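Cas6b (Methanococcus maripaludis, PDB 4Z7K) binds and probably cleaves CRISPR repeat RNA as a Cas6-family endoribonuclease, processing non-stem-loop precursor transcripts into guide RNAs. Local coordinates at residues 49-57 / 201-212. Numbering follows the deposited sequence.
With nucleotides of chain C.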
loop_
_atom_site.group_PDB
_atom_site.type_symbol
_atom_site.label_atom_id
_atom_site.label_comp_id
_atom_site.label_asym_id
_atom_site.label_seq_id
_atom_site.Cartn_x
_atom_site.Cartn_y
_atom_site.Cartn_z
ATOM N N TYR B 49 9.191 -14.278 -7.621
ATOM C CA TYR B 49 8.471 -15.212 -6.772
ATOM C C TYR B 49 9.448 -16.091 -6.010
ATOM O O TYR B 49 10.245 -16.800 -6.646
ATOM C CB TYR B 49 7.552 -16.083 -7.621
ATOM C CG TYR B 49 6.745 -17.101 -6.842
ATOM C CD1 TYR B 49 5.767 -16.696 -5.931
ATOM C CD2 TYR B 49 6.924 -18.459 -7.052
ATOM C CE1 TYR B 49 5.018 -17.614 -5.233
ATOM C CE2 TYR B 49 6.180 -19.387 -6.362
ATOM C CZ TYR B 49 5.226 -18.959 -5.452
ATOM O OH TYR B 49 4.482 -19.887 -4.760
ATOM N N PRO B 50 9.358 -16.073 -4.650
ATOM C CA PRO B 50 10.251 -16.773 -3.702
ATOM C C PRO B 50 10.294 -18.278 -3.925
ATOM O O PRO B 50 9.248 -18.924 -3.855
ATOM C CB PRO B 50 9.653 -16.448 -2.325
ATOM C CG PRO B 50 8.906 -15.200 -2.535
ATOM C CD PRO B 50 8.350 -15.274 -3.935
ATOM N N GLN B 51 11.478 -18.823 -4.202
ATOM C CA GLN B 51 11.599 -20.252 -4.461
ATOM C C GLN B 51 12.089 -20.942 -3.203
ATOM O O GLN B 51 12.360 -22.145 -3.205
ATOM C CB GLN B 51 12.481 -20.508 -5.688
ATOM C CG GLN B 51 12.513 -19.283 -6.617
ATOM C CD GLN B 51 13.156 -19.536 -7.974
ATOM O OE1 GLN B 51 13.471 -20.675 -8.329
ATOM N NE2 GLN B 51 13.338 -18.465 -8.746
ATOM N N ILE B 52 12.190 -20.150 -2.135
ATOM C CA ILE B 52 12.247 -20.665 -0.765
ATOM C C ILE B 52 11.210 -19.921 0.078
ATOM O O ILE B 52 11.310 -18.704 0.226
ATOM C CB ILE B 52 13.640 -20.497 -0.103
ATOM C CG1 ILE B 52 14.638 -21.506 -0.657
ATOM C CG2 ILE B 52 13.545 -20.719 1.409
ATOM C CD1 ILE B 52 14.353 -22.905 -0.224
ATOM N N GLN B 53 10.233 -20.647 0.633
ATOM C CA GLN B 53 9.142 -20.045 1.423
ATOM C C GLN B 53 8.963 -20.723 2.787
ATOM O O GLN B 53 9.022 -21.950 2.895
ATOM C CB GLN B 53 7.820 -20.131 0.661
ATOM C CG GLN B 53 7.911 -19.765 -0.794
ATOM C CD GLN B 53 6.670 -20.159 -1.551
ATOM O OE1 GLN B 53 5.585 -20.231 -0.977
ATOM N NE2 GLN B 53 6.819 -20.439 -2.841
ATOM N N PHE B 54 8.710 -19.931 3.818
ATOM C CA PHE B 54 8.534 -20.483 5.155
ATOM C C PHE B 54 7.089 -20.409 5.653
ATOM O O PHE B 54 6.486 -19.343 5.701
ATOM C CB PHE B 54 9.473 -19.782 6.113
ATOM C CG PHE B 54 10.893 -19.850 5.680
ATOM C CD1 PHE B 54 11.483 -18.781 5.037
ATOM C CD2 PHE B 54 11.625 -21.006 5.869
ATOM C CE1 PHE B 54 12.781 -18.854 4.622
ATOM C CE2 PHE B 54 12.919 -21.088 5.461
ATOM C CZ PHE B 54 13.503 -20.012 4.838
ATOM N N LYS B 55 6.543 -21.563 6.016
ATOM C CA LYS B 55 5.131 -21.680 6.338
ATOM C C LYS B 55 4.953 -22.400 7.677
ATOM O O LYS B 55 5.822 -23.185 8.070
ATOM C CB LYS B 55 4.425 -22.425 5.205
ATOM C CG LYS B 55 4.622 -21.743 3.858
ATOM C CD LYS B 55 4.173 -22.575 2.668
ATOM C CE LYS B 55 4.095 -21.709 1.400
ATOM N NZ LYS B 55 3.309 -20.422 1.488
ATOM N N ILE B 56 3.862 -22.138 8.398
ATOM C CA ILE B 56 3.586 -22.956 9.580
ATOM C C ILE B 56 2.270 -23.698 9.425
ATOM O O ILE B 56 1.208 -23.093 9.284
ATOM C CB ILE B 56 3.558 -22.133 10.861
ATOM C CG1 ILE B 56 4.975 -21.701 11.215
ATOM C CG2 ILE B 56 3.024 -22.968 11.992
ATOM C CD1 ILE B 56 5.043 -20.845 12.438
ATOM N N ILE B 57 2.371 -25.025 9.441
ATOM C CA ILE B 57 1.286 -25.891 8.991
ATOM C C ILE B 57 1.027 -27.144 9.845
ATOM O O ILE B 57 1.896 -28.014 9.995
ATOM C CB ILE B 57 1.577 -26.337 7.536
ATOM C CG1 ILE B 57 1.383 -25.153 6.588
ATOM C CG2 ILE B 57 0.776 -27.574 7.147
ATOM C CD1 ILE B 57 0.899 -25.530 5.244
ATOM N N TYR B 201 1.313 -26.917 -1.318
ATOM C CA TYR B 201 1.959 -26.025 -0.360
ATOM C C TYR B 201 2.631 -24.828 -0.998
ATOM O O TYR B 201 3.262 -24.037 -0.306
ATOM C CB TYR B 201 2.969 -26.797 0.479
ATOM C CG TYR B 201 2.316 -27.850 1.321
ATOM C CD1 TYR B 201 1.739 -27.531 2.536
ATOM C CD2 TYR B 201 2.218 -29.161 0.874
ATOM C CE1 TYR B 201 1.123 -28.499 3.310
ATOM C CE2 TYR B 201 1.594 -30.134 1.635
ATOM C CZ TYR B 201 1.054 -29.794 2.851
ATOM O OH TYR B 201 0.437 -30.753 3.616
ATOM N N LEU B 202 2.473 -24.670 -2.306
ATOM C CA LEU B 202 2.923 -23.439 -2.955
ATOM C C LEU B 202 2.078 -22.274 -2.443
ATOM O O LEU B 202 0.911 -22.459 -2.086
ATOM C CB LEU B 202 2.840 -23.553 -4.487
ATOM C CG LEU B 202 3.913 -24.414 -5.173
ATOM C CD1 LEU B 202 3.533 -24.775 -6.595
ATOM C CD2 LEU B 202 5.231 -23.688 -5.152
ATOM N N GLY B 203 2.666 -21.086 -2.367
ATOM C CA GLY B 203 1.905 -19.903 -1.988
ATOM C C GLY B 203 1.475 -19.074 -3.199
ATOM O O GLY B 203 2.099 -19.163 -4.260
ATOM N N ILE B 204 0.382 -18.314 -3.072
ATOM C CA ILE B 204 0.092 -17.234 -4.023
ATOM C C ILE B 204 -0.336 -15.958 -3.299
ATOM O O ILE B 204 -0.696 -15.989 -2.114
ATOM C CB ILE B 204 -0.980 -17.606 -5.045
ATOM C CG1 ILE B 204 -2.255 -18.054 -4.359
ATOM C CG2 ILE B 204 -0.489 -18.693 -5.971
ATOM C CD1 ILE B 204 -3.276 -18.549 -5.349
ATOM N N GLY B 205 -0.236 -14.829 -3.998
ATOM C CA GLY B 205 -0.563 -13.547 -3.400
ATOM C C GLY B 205 0.645 -12.774 -2.908
ATOM O O GLY B 205 1.753 -12.927 -3.414
ATOM N N ARG B 206 0.428 -11.926 -1.916
ATOM C CA ARG B 206 1.519 -11.177 -1.335
ATOM C C ARG B 206 2.198 -11.927 -0.190
ATOM O O ARG B 206 1.572 -12.763 0.463
ATOM C CB ARG B 206 1.021 -9.830 -0.836
ATOM C CG ARG B 206 0.450 -8.968 -1.916
ATOM C CD ARG B 206 0.042 -7.633 -1.351
ATOM N NE ARG B 206 1.198 -6.871 -0.879
ATOM C CZ ARG B 206 1.192 -6.075 0.186
ATOM N NH1 ARG B 206 0.084 -5.941 0.908
ATOM N NH2 ARG B 206 2.293 -5.408 0.526
ATOM N N ASN B 207 3.470 -11.615 0.052
ATOM C CA ASN B 207 4.189 -12.092 1.234
ATOM C C ASN B 207 4.234 -13.605 1.382
ATOM O O ASN B 207 4.300 -14.140 2.484
ATOM C CB ASN B 207 3.573 -11.474 2.468
ATOM C CG ASN B 207 3.577 -9.984 2.394
ATOM O OD1 ASN B 207 4.610 -9.346 2.600
ATOM N ND2 ASN B 207 2.436 -9.409 2.035
ATOM N N VAL B 208 4.313 -14.264 0.239
ATOM C CA VAL B 208 4.216 -15.693 0.115
ATOM C C VAL B 208 5.342 -16.386 0.867
ATOM O O VAL B 208 5.205 -17.505 1.359
ATOM C CB VAL B 208 4.230 -16.046 -1.371
ATOM C CG1 VAL B 208 5.222 -17.152 -1.687
ATOM C CG2 VAL B 208 2.823 -16.365 -1.840
ATOM N N SER B 209 6.457 -15.690 0.963
ATOM C CA SER B 209 7.630 -16.169 1.669
ATOM C C SER B 209 7.385 -16.446 3.150
ATOM O O SER B 209 7.974 -17.371 3.706
ATOM C CB SER B 209 8.746 -15.138 1.512
ATOM O OG SER B 209 8.317 -13.866 1.986
ATOM N N ARG B 210 6.531 -15.645 3.787
ATOM C CA ARG B 210 6.281 -15.809 5.219
ATOM C C ARG B 210 5.227 -16.857 5.468
ATOM O O ARG B 210 4.888 -17.136 6.621
ATOM C CB ARG B 210 5.798 -14.516 5.869
ATOM C CG ARG B 210 6.505 -13.270 5.466
ATOM C CD ARG B 210 6.115 -12.183 6.430
ATOM N NE ARG B 210 6.844 -10.956 6.159
ATOM C CZ ARG B 210 7.969 -10.623 6.776
ATOM N NH1 ARG B 210 8.485 -11.429 7.699
ATOM N NH2 ARG B 210 8.578 -9.481 6.481
ATOM N N GLY B 211 4.717 -17.443 4.388
ATOM C CA GLY B 211 3.769 -18.525 4.516
ATOM C C GLY B 211 2.332 -18.195 4.162
ATOM O O GLY B 211 1.455 -19.051 4.307
ATOM N N PHE B 212 2.077 -16.961 3.740
ATOM C CA PHE B 212 0.723 -16.551 3.400
ATOM C C PHE B 212 0.304 -17.145 2.061
ATOM O O PHE B 212 1.149 -17.420 1.202
ATOM C CB PHE B 212 0.609 -15.029 3.341
ATOM C CG PHE B 212 0.706 -14.355 4.677
ATOM C CD1 PHE B 212 1.914 -13.909 5.156
ATOM C CD2 PHE B 212 -0.414 -14.145 5.442
ATOM C CE1 PHE B 212 2.004 -13.274 6.381
ATOM C CE2 PHE B 212 -0.326 -13.515 6.656
ATOM C CZ PHE B 212 0.887 -13.079 7.127
ATOM P P DC C 23 9.945 -10.979 0.350
ATOM O OP1 DC C 23 10.883 -12.023 0.797
ATOM O OP2 DC C 23 8.514 -11.074 0.757
ATOM O "O5'" DC C 23 10.489 -9.551 0.797
ATOM C "C5'" DC C 23 11.780 -9.428 1.270
ATOM C "C4'" DC C 23 11.811 -8.338 2.289
ATOM O "O4'" DC C 23 11.154 -7.199 1.731
ATOM C "C3'" DC C 23 11.056 -8.668 3.563
ATOM O "O3'" DC C 23 11.954 -9.321 4.488
ATOM C "C2'" DC C 23 10.596 -7.294 4.046
ATOM C "C1'" DC C 23 10.448 -6.510 2.734
ATOM N N1 DC C 23 9.067 -6.366 2.282
ATOM C C2 DC C 23 8.237 -5.432 2.896
ATOM O O2 DC C 23 8.683 -4.733 3.815
ATOM N N3 DC C 23 6.965 -5.310 2.463
ATOM C C4 DC C 23 6.509 -6.071 1.474
ATOM N N4 DC C 23 5.238 -5.898 1.092
ATOM C C5 DC C 23 7.338 -7.039 0.831
ATOM C C6 DC C 23 8.602 -7.154 1.266
ATOM P P G C 22 5.567 -11.213 -3.345
ATOM O OP1 G C 22 5.783 -12.640 -2.966
ATOM O OP2 G C 22 4.844 -10.340 -2.391
ATOM O "O5'" G C 22 6.957 -10.462 -3.582
ATOM C "C5'" G C 22 8.157 -11.160 -3.907
ATOM C "C4'" G C 22 9.374 -10.356 -3.513
ATOM O "O4'" G C 22 9.353 -9.085 -4.214
ATOM C "C3'" G C 22 9.455 -9.983 -2.034
ATOM O "O3'" G C 22 10.105 -10.971 -1.250
ATOM C "C2'" G C 22 10.211 -8.668 -2.042
ATOM O "O2'" G C 22 11.606 -8.919 -2.116
ATOM C "C1'" G C 22 9.722 -8.038 -3.345
ATOM N N9 G C 22 8.519 -7.214 -3.128
ATOM C C8 G C 22 7.331 -7.418 -3.778
ATOM N N7 G C 22 6.395 -6.586 -3.439
ATOM C C5 G C 22 7.003 -5.786 -2.497
ATOM C C6 G C 22 6.455 -4.705 -1.783
ATOM O O6 G C 22 5.306 -4.257 -1.865
ATOM N N1 G C 22 7.385 -4.137 -0.924
ATOM C C2 G C 22 8.680 -4.555 -0.782
ATOM N N2 G C 22 9.404 -3.863 0.106
ATOM N N3 G C 22 9.203 -5.574 -1.448
ATOM C C4 G C 22 8.316 -6.145 -2.287
ATOM P P A C 21 0.102 -7.736 -6.251
ATOM O OP1 A C 21 -0.414 -7.530 -4.869
ATOM O OP2 A C 21 0.276 -6.534 -7.104
ATOM O "O5'" A C 21 1.459 -8.559 -6.122
ATOM C "C5'" A C 21 1.463 -9.871 -5.565
ATOM C "C4'" A C 21 2.746 -10.613 -5.863
ATOM O "O4'" A C 21 3.015 -10.523 -7.289
ATOM C "C3'" A C 21 3.995 -10.084 -5.152
ATOM O "O3'" A C 21 4.864 -11.169 -4.799
ATOM C "C2'" A C 21 4.642 -9.201 -6.216
ATOM O "O2'" A C 21 6.039 -9.034 -6.095
ATOM C "C1'" A C 21 4.281 -9.934 -7.502
ATOM N N9 A C 21 4.183 -9.041 -8.653
ATOM C C8 A C 21 3.665 -7.768 -8.682
ATOM N N7 A C 21 3.736 -7.209 -9.864
ATOM C C5 A C 21 4.333 -8.188 -10.653
ATOM C C6 A C 21 4.684 -8.227 -12.010
ATOM N N6 A C 21 4.460 -7.203 -12.831
ATOM N N1 A C 21 5.270 -9.348 -12.496
ATOM C C2 A C 21 5.483 -10.371 -11.659
ATOM N N3 A C 21 5.200 -10.456 -10.360
ATOM C C4 A C 21 4.617 -9.322 -9.920
#
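The ring of Tyr49 overlaps Val208, whose CG1 lies 3.6 Å from CE1, the two side chains crossing at about a right angle. A chi1 of 180°, which sets CG opposite the backbone N, swings the ring toward the 201-212 loop, where Tyr49 OH donates to Gly203 O, 2.5 Å away and near the ring plane. Gln53, extended beyond CG, uses both ends of its amide: NE2 donates to Pro50 O at 3.0 Å and weakly to Tyr49 OH, while OE1 takes a weak bond from Gly203 N. The long Lys55 lays CG 3.4 Å from Gly211 CA, then bends at chi4 (-51°) to bring its ammonium NZ to Thr214 and, weakly, to Val208 O. Glycine suits position 211, since a side chain there would run into Phe54 O and the preceding carbonyl. Backbone pairing adds Phe54 N to Ser209 O at 2.7 Å, so the C-terminal-domain loop docks on an outermost strand of the N-terminal sheet. The same loop also meets the nucleic acid: Asn207 N donates to OP2 of G22 of chain C at 3.1 Å, and Ser209 OG to OP2 of DC23 of chain C. Buried polar groups of 49-57 thus tie this phosphate-binding loop to the N-terminal sheet.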